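Local coordinates for cryptic loci regulator 2 (PDB 5IKJ), which promotes transcriptional silencing of heterochromatin upstream of histone deacetylases, and is required for nucleosome positioning and for gene silencing by the Snf2/Hdac-containing repressor complex SHREC, at residues A64-G69 and H189-I194; E246-D251 and I257-V262; Q289-Q294 and Y300-A305. One frame throughout, in Å; residues are numbered along the deposited sequence.

Contact 1. Residues A64-G69 and H189-I194. With ZN (zinc ion), chain C.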
# COMPACT_ATOMS: atom_id res chain seq x y z
N ALA A 64 -2.42 12.81 -13.42
CA ALA A 64 -1.03 12.38 -13.30
C ALA A 64 -0.69 12.01 -11.86
O ALA A 64 -0.04 11.00 -11.60
CB ALA A 64 -0.10 13.48 -13.80
N GLN A 65 -1.13 12.84 -10.90
CA GLN A 65 -0.88 12.53 -9.49
C GLN A 65 -1.66 11.31 -9.03
O GLN A 65 -1.32 10.72 -8.00
CB GLN A 65 -1.24 13.74 -8.63
CG GLN A 65 -0.35 14.95 -8.88
CD GLN A 65 -0.87 16.21 -8.22
OE1 GLN A 65 -1.91 16.20 -7.56
NE2 GLN A 65 -0.14 17.31 -8.40
N HIS A 66 -2.70 10.91 -9.77
CA HIS A 66 -3.45 9.71 -9.41
C HIS A 66 -2.80 8.47 -10.01
O HIS A 66 -2.52 7.50 -9.30
CB HIS A 66 -4.89 9.85 -9.89
CG HIS A 66 -5.86 8.97 -9.17
ND1 HIS A 66 -7.23 9.08 -9.33
CD2 HIS A 66 -5.67 7.96 -8.29
CE1 HIS A 66 -7.83 8.18 -8.58
NE2 HIS A 66 -6.91 7.48 -7.94
N VAL A 67 -2.54 8.49 -11.32
CA VAL A 67 -2.00 7.31 -11.99
C VAL A 67 -0.58 7.03 -11.51
O VAL A 67 -0.20 5.87 -11.28
CB VAL A 67 -2.05 7.47 -13.52
CG1 VAL A 67 -1.72 6.15 -14.20
CG2 VAL A 67 -3.42 7.95 -13.95
N PHE A 68 0.23 8.07 -11.36
CA PHE A 68 1.61 7.93 -10.93
C PHE A 68 1.79 8.26 -9.45
O PHE A 68 2.91 8.57 -9.02
CB PHE A 68 2.52 8.82 -11.78
CG PHE A 68 2.41 8.54 -13.26
CD1 PHE A 68 2.76 7.30 -13.77
CD2 PHE A 68 1.97 9.52 -14.13
CE1 PHE A 68 2.67 7.04 -15.12
CE2 PHE A 68 1.87 9.26 -15.48
CZ PHE A 68 2.22 8.02 -15.98
N GLY A 69 0.72 8.19 -8.67
CA GLY A 69 0.80 8.45 -7.25
C GLY A 69 -0.28 7.73 -6.47
O GLY A 69 -0.12 6.57 -6.09
N HIS A 189 -14.43 9.74 -13.53
CA HIS A 189 -14.69 9.07 -14.80
C HIS A 189 -13.46 9.11 -15.69
O HIS A 189 -13.14 8.11 -16.36
CB HIS A 189 -15.88 9.71 -15.50
CG HIS A 189 -16.44 8.88 -16.62
ND1 HIS A 189 -17.22 7.76 -16.39
CD2 HIS A 189 -16.33 9.00 -17.96
CE1 HIS A 189 -17.56 7.23 -17.55
NE2 HIS A 189 -17.03 7.96 -18.52
N LEU A 190 -12.76 10.25 -15.73
CA LEU A 190 -11.52 10.32 -16.49
C LEU A 190 -10.53 9.26 -16.03
O LEU A 190 -9.90 8.59 -16.86
CB LEU A 190 -10.90 11.71 -16.34
CG LEU A 190 -9.55 11.92 -17.05
CD1 LEU A 190 -9.71 11.76 -18.56
CD2 LEU A 190 -8.96 13.28 -16.71
N TYR A 191 -10.39 9.09 -14.72
CA TYR A 191 -9.45 8.11 -14.18
C TYR A 191 -9.88 6.69 -14.55
O TYR A 191 -9.02 5.83 -14.78
CB TYR A 191 -9.35 8.28 -12.67
CG TYR A 191 -8.47 7.27 -11.98
CD1 TYR A 191 -7.09 7.41 -11.99
CD2 TYR A 191 -9.02 6.19 -11.31
CE1 TYR A 191 -6.28 6.49 -11.35
CE2 TYR A 191 -8.22 5.27 -10.67
CZ TYR A 191 -6.85 5.42 -10.69
OH TYR A 191 -6.05 4.50 -10.06
N TRP A 192 -11.18 6.43 -14.60
CA TRP A 192 -11.67 5.12 -15.02
C TRP A 192 -11.37 4.87 -16.49
O TRP A 192 -11.07 3.74 -16.88
CB TRP A 192 -13.17 5.02 -14.75
CG TRP A 192 -13.80 3.79 -15.32
CD1 TRP A 192 -13.80 2.54 -14.77
CD2 TRP A 192 -14.55 3.69 -16.54
NE1 TRP A 192 -14.49 1.66 -15.58
CE2 TRP A 192 -14.96 2.35 -16.67
CE3 TRP A 192 -14.90 4.60 -17.53
CZ2 TRP A 192 -15.70 1.90 -17.76
CZ3 TRP A 192 -15.64 4.16 -18.61
CH2 TRP A 192 -16.04 2.82 -18.72
N LEU A 193 -11.45 5.91 -17.32
CA LEU A 193 -11.22 5.74 -18.75
C LEU A 193 -9.79 5.28 -19.04
O LEU A 193 -9.56 4.48 -19.95
CB LEU A 193 -11.52 7.04 -19.49
CG LEU A 193 -12.99 7.35 -19.78
CD1 LEU A 193 -13.12 8.75 -20.35
CD2 LEU A 193 -13.58 6.33 -20.74
N ILE A 194 -8.82 5.78 -18.27
CA ILE A 194 -7.43 5.44 -18.52
C ILE A 194 -6.95 4.24 -17.71
O ILE A 194 -5.90 3.67 -18.04
CB ILE A 194 -6.51 6.64 -18.25
CG1 ILE A 194 -6.56 7.03 -16.78
CG2 ILE A 194 -6.88 7.82 -19.13
CD1 ILE A 194 -5.44 6.47 -15.96
ZN ZN C . -17.83 7.04 -14.52

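Contact 2. Residues E246-D251 and I257-V262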
# COMPACT_ATOMS: atom_id res chain seq x y z
N GLU A 246 1.01 -3.64 14.58
CA GLU A 246 1.82 -4.67 15.20
C GLU A 246 1.90 -4.47 16.71
O GLU A 246 1.86 -3.35 17.21
CB GLU A 246 3.24 -4.69 14.62
CG GLU A 246 3.31 -5.07 13.16
CD GLU A 246 4.73 -5.42 12.72
OE1 GLU A 246 4.91 -6.49 12.11
OE2 GLU A 246 5.65 -4.62 13.00
N VAL A 247 2.02 -5.59 17.42
CA VAL A 247 2.23 -5.59 18.87
C VAL A 247 3.72 -5.71 19.12
O VAL A 247 4.37 -6.64 18.62
CB VAL A 247 1.45 -6.74 19.53
CG1 VAL A 247 1.85 -6.90 20.99
CG2 VAL A 247 -0.05 -6.49 19.42
N VAL A 248 4.27 -4.78 19.89
CA VAL A 248 5.71 -4.65 20.07
C VAL A 248 6.01 -4.47 21.56
O VAL A 248 5.11 -4.37 22.39
CB VAL A 248 6.30 -3.47 19.26
CG1 VAL A 248 5.90 -3.59 17.79
CG2 VAL A 248 5.84 -2.13 19.84
N TRP A 249 7.30 -4.44 21.88
CA TRP A 249 7.78 -4.08 23.21
C TRP A 249 8.34 -2.67 23.16
O TRP A 249 9.16 -2.35 22.30
CB TRP A 249 8.86 -5.04 23.70
CG TRP A 249 8.35 -6.38 24.15
CD1 TRP A 249 8.58 -7.58 23.56
CD2 TRP A 249 7.52 -6.64 25.29
NE1 TRP A 249 7.95 -8.58 24.26
CE2 TRP A 249 7.30 -8.03 25.33
CE3 TRP A 249 6.96 -5.84 26.29
CZ2 TRP A 249 6.53 -8.64 26.32
CZ3 TRP A 249 6.19 -6.44 27.27
CH2 TRP A 249 5.98 -7.83 27.28
N ILE A 250 7.90 -1.82 24.09
CA ILE A 250 8.42 -0.47 24.25
C ILE A 250 9.39 -0.46 25.42
O ILE A 250 9.15 -1.10 26.45
CB ILE A 250 7.28 0.54 24.45
CG1 ILE A 250 6.50 0.75 23.15
CG2 ILE A 250 7.81 1.87 24.97
CD1 ILE A 250 7.35 1.18 21.97
N ASP A 251 10.49 0.27 25.26
CA ASP A 251 11.52 0.39 26.29
C ASP A 251 11.72 1.88 26.59
O ASP A 251 12.42 2.58 25.85
CB ASP A 251 12.82 -0.28 25.85
CG ASP A 251 13.89 -0.22 26.93
OD1 ASP A 251 13.53 -0.08 28.12
OD2 ASP A 251 15.08 -0.32 26.58
N ILE A 257 7.31 -2.02 28.02
CA ILE A 257 5.89 -1.68 27.98
C ILE A 257 5.27 -2.37 26.76
O ILE A 257 5.75 -2.18 25.64
CB ILE A 257 5.68 -0.15 27.91
CG1 ILE A 257 6.17 0.50 29.20
CG2 ILE A 257 4.22 0.19 27.65
CD1 ILE A 257 6.26 2.01 29.13
N PRO A 258 4.22 -3.17 26.93
CA PRO A 258 3.53 -3.73 25.76
C PRO A 258 2.73 -2.65 25.05
O PRO A 258 2.02 -1.87 25.68
CB PRO A 258 2.61 -4.81 26.35
CG PRO A 258 2.96 -4.91 27.81
CD PRO A 258 3.58 -3.60 28.19
N ALA A 259 2.86 -2.60 23.72
CA ALA A 259 2.25 -1.52 22.96
C ALA A 259 1.84 -2.04 21.59
O ALA A 259 2.25 -3.12 21.16
CB ALA A 259 3.21 -0.34 22.81
N ILE A 260 1.01 -1.24 20.91
CA ILE A 260 0.60 -1.51 19.54
C ILE A 260 0.88 -0.27 18.71
O ILE A 260 0.57 0.85 19.14
CB ILE A 260 -0.88 -1.91 19.44
CG1 ILE A 260 -1.24 -2.26 17.99
CG2 ILE A 260 -1.78 -0.79 19.95
CD1 ILE A 260 -2.44 -3.17 17.87
N ILE A 261 1.48 -0.45 17.54
CA ILE A 261 1.71 0.67 16.64
C ILE A 261 0.37 1.15 16.11
O ILE A 261 -0.37 0.40 15.47
CB ILE A 261 2.65 0.26 15.49
CG1 ILE A 261 3.93 -0.40 16.01
CG2 ILE A 261 2.99 1.48 14.62
CD1 ILE A 261 4.87 0.54 16.76
N VAL A 262 0.02 2.40 16.42
CA VAL A 262 -1.19 3.03 15.92
C VAL A 262 -0.94 3.91 14.70
O VAL A 262 -1.78 3.99 13.81
CB VAL A 262 -1.86 3.84 17.04
CG1 VAL A 262 -3.15 4.47 16.54
CG2 VAL A 262 -2.12 2.95 18.25

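Contact 3. Residues Q289-Q294 and Y300-A305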
# COMPACT_ATOMS: atom_id res chain seq x y z
N GLN A 289 8.98 8.09 12.95
CA GLN A 289 8.53 8.22 14.32
C GLN A 289 7.35 7.27 14.51
O GLN A 289 6.47 7.19 13.65
CB GLN A 289 8.08 9.64 14.66
CG GLN A 289 9.00 10.76 14.23
CD GLN A 289 8.50 12.12 14.69
OE1 GLN A 289 8.11 12.96 13.88
NE2 GLN A 289 8.48 12.33 16.00
N TYR A 290 7.34 6.56 15.63
CA TYR A 290 6.24 5.66 15.96
C TYR A 290 5.42 6.24 17.10
O TYR A 290 5.97 6.82 18.05
CB TYR A 290 6.75 4.27 16.33
CG TYR A 290 7.56 3.62 15.23
CD1 TYR A 290 6.94 3.09 14.11
CD2 TYR A 290 8.94 3.53 15.32
CE1 TYR A 290 7.68 2.50 13.10
CE2 TYR A 290 9.69 2.94 14.32
CZ TYR A 290 9.05 2.42 13.21
OH TYR A 290 9.80 1.83 12.22
N HIS A 291 4.11 6.10 17.00
CA HIS A 291 3.17 6.57 18.01
C HIS A 291 2.31 5.40 18.42
O HIS A 291 1.59 4.83 17.59
CB HIS A 291 2.33 7.72 17.47
CG HIS A 291 3.10 8.68 16.62
ND1 HIS A 291 3.94 9.64 17.15
CD2 HIS A 291 3.18 8.81 15.28
CE1 HIS A 291 4.49 10.33 16.17
NE2 HIS A 291 4.05 9.84 15.02
N CYS A 292 2.37 5.03 19.70
CA CYS A 292 1.88 3.74 20.15
C CYS A 292 0.76 3.91 21.17
O CYS A 292 0.47 5.01 21.64
CB CYS A 292 3.02 2.92 20.76
SG CYS A 292 4.48 2.83 19.70
N LYS A 293 0.13 2.78 21.49
CA LYS A 293 -0.92 2.69 22.49
C LYS A 293 -0.58 1.51 23.39
O LYS A 293 -0.53 0.37 22.91
CB LYS A 293 -2.29 2.50 21.83
CG LYS A 293 -3.41 2.00 22.75
CD LYS A 293 -3.76 3.03 23.82
CE LYS A 293 -5.02 2.62 24.57
NZ LYS A 293 -4.92 1.25 25.15
N GLN A 294 -0.34 1.78 24.67
CA GLN A 294 -0.05 0.69 25.59
C GLN A 294 -1.24 -0.26 25.66
O GLN A 294 -2.40 0.16 25.60
CB GLN A 294 0.28 1.23 26.98
CG GLN A 294 0.73 0.16 27.96
CD GLN A 294 1.27 0.73 29.26
OE1 GLN A 294 1.55 1.92 29.36
NE2 GLN A 294 1.42 -0.13 30.26
N TYR A 300 -1.00 6.74 25.99
CA TYR A 300 -0.40 6.95 24.69
C TYR A 300 1.09 7.23 24.87
O TYR A 300 1.52 7.79 25.88
CB TYR A 300 -1.05 8.13 23.95
CG TYR A 300 -2.56 8.09 23.85
CD1 TYR A 300 -3.28 6.92 24.10
CD2 TYR A 300 -3.27 9.22 23.48
CE1 TYR A 300 -4.66 6.89 24.00
CE2 TYR A 300 -4.65 9.20 23.37
CZ TYR A 300 -5.34 8.04 23.63
OH TYR A 300 -6.71 8.02 23.52
N TYR A 301 1.89 6.83 23.87
CA TYR A 301 3.32 7.12 23.87
C TYR A 301 3.69 7.56 22.46
O TYR A 301 3.78 6.73 21.54
CB TYR A 301 4.14 5.91 24.32
CG TYR A 301 4.11 5.70 25.82
CD1 TYR A 301 4.62 6.66 26.69
CD2 TYR A 301 3.58 4.54 26.37
CE1 TYR A 301 4.60 6.47 28.05
CE2 TYR A 301 3.55 4.34 27.73
CZ TYR A 301 4.06 5.31 28.57
OH TYR A 301 4.04 5.12 29.93
N PHE A 302 3.91 8.86 22.29
CA PHE A 302 4.21 9.43 20.99
C PHE A 302 5.71 9.57 20.78
O PHE A 302 6.50 9.54 21.73
CB PHE A 302 3.54 10.80 20.85
CG PHE A 302 2.06 10.78 21.09
CD1 PHE A 302 1.55 10.83 22.38
CD2 PHE A 302 1.17 10.72 20.03
CE1 PHE A 302 0.19 10.82 22.61
CE2 PHE A 302 -0.20 10.71 20.25
CZ PHE A 302 -0.69 10.76 21.54
N ASP A 303 6.10 9.74 19.52
CA ASP A 303 7.48 10.02 19.14
C ASP A 303 8.43 8.95 19.68
O ASP A 303 9.38 9.23 20.41
CB ASP A 303 7.90 11.41 19.62
CG ASP A 303 9.31 11.78 19.22
OD1 ASP A 303 9.74 11.38 18.12
OD2 ASP A 303 10.00 12.46 20.01
N MET A 304 8.15 7.70 19.31
CA MET A 304 9.02 6.59 19.64
C MET A 304 9.97 6.31 18.48
O MET A 304 9.60 6.42 17.31
CB MET A 304 8.20 5.33 19.96
CG MET A 304 7.25 5.49 21.13
SD MET A 304 8.08 6.04 22.64
CE MET A 304 9.17 4.66 22.95
N ALA A 305 11.20 5.94 18.82
CA ALA A 305 12.20 5.57 17.84
C ALA A 305 12.36 4.05 17.82
O ALA A 305 12.19 3.38 18.85
CB ALA A 305 13.55 6.23 18.14

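Contact 1. Residues A64-G69 and H189-I194
His66 and Tyr191 lay their rings flat on one another in a face-to-face stack that joins the C-terminal end of helix 50-67 to helix 183-195, whose His189 belongs to a zinc site of three cysteines and one histidine. The ring planes are only 8° apart and the centroids 3.5 Å apart. Each ring puts its CE1 over the middle of the other, 3.3 Å above the plane in both cases, so the two rings overlap broadly but are slightly displaced, and the two side chains run at about a right angle. The Tyr191 ring reaches His66 because its CG lies opposite the backbone N (chi1 177°), and His66 leans out in a similar way. Beside the stack, Val67 CG2 approaches the tyrosine obliquely, 4.1 Å from Tyr191 CE1. The same methyl meets Ile194 CD1 tip to tip, with a modelled separation that is too short to be taken literally.

Outside this first shell, His66 NE2 is hydrogen-bonded to Glu225 OE2, which fixes the turn of the imidazole under the phenol and may bias its charge. Leu63, one turn earlier on helix 50-67, packs against Leu190, Tyr191 and Ile194. Another protein chain of the assembly also reaches the contact, packing on Val67 and Phe68 and joining Ile194 through backbone hydrogen bonds.

Away from the stack, His189 turns toward the metal that it shares with Cys204, Cys206 and Cys209. Zinc thus ties this helix to the cysteine-bearing segment that follows it. Second-shell Asp21 takes the other imidazole nitrogen through its OD2, which holds the ring's rotation and probably polarises it toward the metal, while His189 ND1 binds the zinc ion at 2.1 Å.

Contact 2. Residues E246-D251 and I257-V262
Val248 and Ala259 form a hydrogen-bonded pair at the middle of an antiparallel beta hairpin built from strands 247-252 and 255-266. Val248 N reaches Ala259 O at 2.9 Å, and Ala259 N returns the bond to Val248 O. Ile250 and Ile257 make the second such pair, with short links of 2.7 Å from Ile250 N to Ile257 O and 2.6 Å from Ile257 N to Ile250 O. A fifth bond, from Ile261 N to Glu246 O, extends the ladder beyond the start of the first strand. The local strand directions lie 133° apart, so the ribbon is strongly twisted.

The non-hydrogen-bonded pair Val247-Ile260 contributes two CA-H...O contacts, from Ile260 CA to Glu246 O and from Val247 CA to Ala259 O. Pro258 sits opposite Trp249 in the other non-hydrogen-bonded pair, where its missing N-H costs this ladder nothing.

Apolar contacts divide between the two faces. On one, Trp249 CZ3 comes 3.6 Å from Pro258 CG, the indole meeting the pyrrolidine ring obliquely. On the other, Ile250 CG1 lies beside its own backbone N (chi1 -72°), which brings it within 3.5 Å of Ala259 CB, a tight fit that the small alanine permits. Val248 CG1 and Ile261 CG1 touch farther along the hairpin, their side chains crossing at about a right angle.

Strand 309-311 lies along the outer side of 247-252, with Ile309 touching Val248 and Ile250, while strand 288-294 borders 255-266; Trp249 stacks on Trp312 just past 309-311.

Contact 3. Residues Q289-Q294 and Y300-A305
Gln289 and Asp303 meet with amide and carboxylate planes almost perpendicular, 89° apart. Gln289 NE2 donates to Asp303 OD1 at 2.6 Å from above the carboxylate plane. This bond lies at a G1 beta bulge in the hairpin of strands 288-294 and 300-304. Asp303 and Met304 both face Tyr290, whose N and O bond to Met304 O and N.

Two residues on, Cys292 and Tyr301 form the next hydrogen-bonded pair, and Cys292 SG touches Met304 CG at 4.1 Å on the face shared with Tyr290. Gln294 runs alongside Tyr301 in the same direction, OE1 at the ring edge 3.5 Å from CE2, with amide and ring planes close to parallel. Lys293 CD meets the edge of the Tyr300 ring on the opposite face.

Gln289 OE1 takes a second partner, Asn265 ND2, so the amide is held at both ends. An alanine here would remove that amide, which would probably leave the Asp303 carboxylate at the bulge without this donor and free to turn.

His291 keeps its CG beside the backbone N (chi1 -40°), setting ND1 to receive Asp303 N at 3.2 Å, tilted 29° from the ring plane but nearly straight at the hydrogen. Since ND1 accepts and NE2 bonds to Asn265 OD1, the imidazole is probably the neutral tautomer protonated on NE2.

Overall arrangement
From the N terminus, the three contacts follow in series, none nested or crossed. Contact 1 closes the longest loop, bringing helix 50-67 against helix 183-195 across 119 intervening residues. Contacts 2 and 3 each close a hairpin, with five residues between the segments, and both belong to one antiparallel sheet in which 300-304, 288-294, 255-266, 247-252 and 309-311 follow in that order. They are neighbours within it, centres about 8 Å apart, joined by probable hydrogen bonds from Ile260 N to Lys293 O and from Val262 N to His291 O. Contact 1 lies across the chain's centre, its nearest atoms about 20 Å from contact 2, so the zinc-bearing region and the sheet are tied separately.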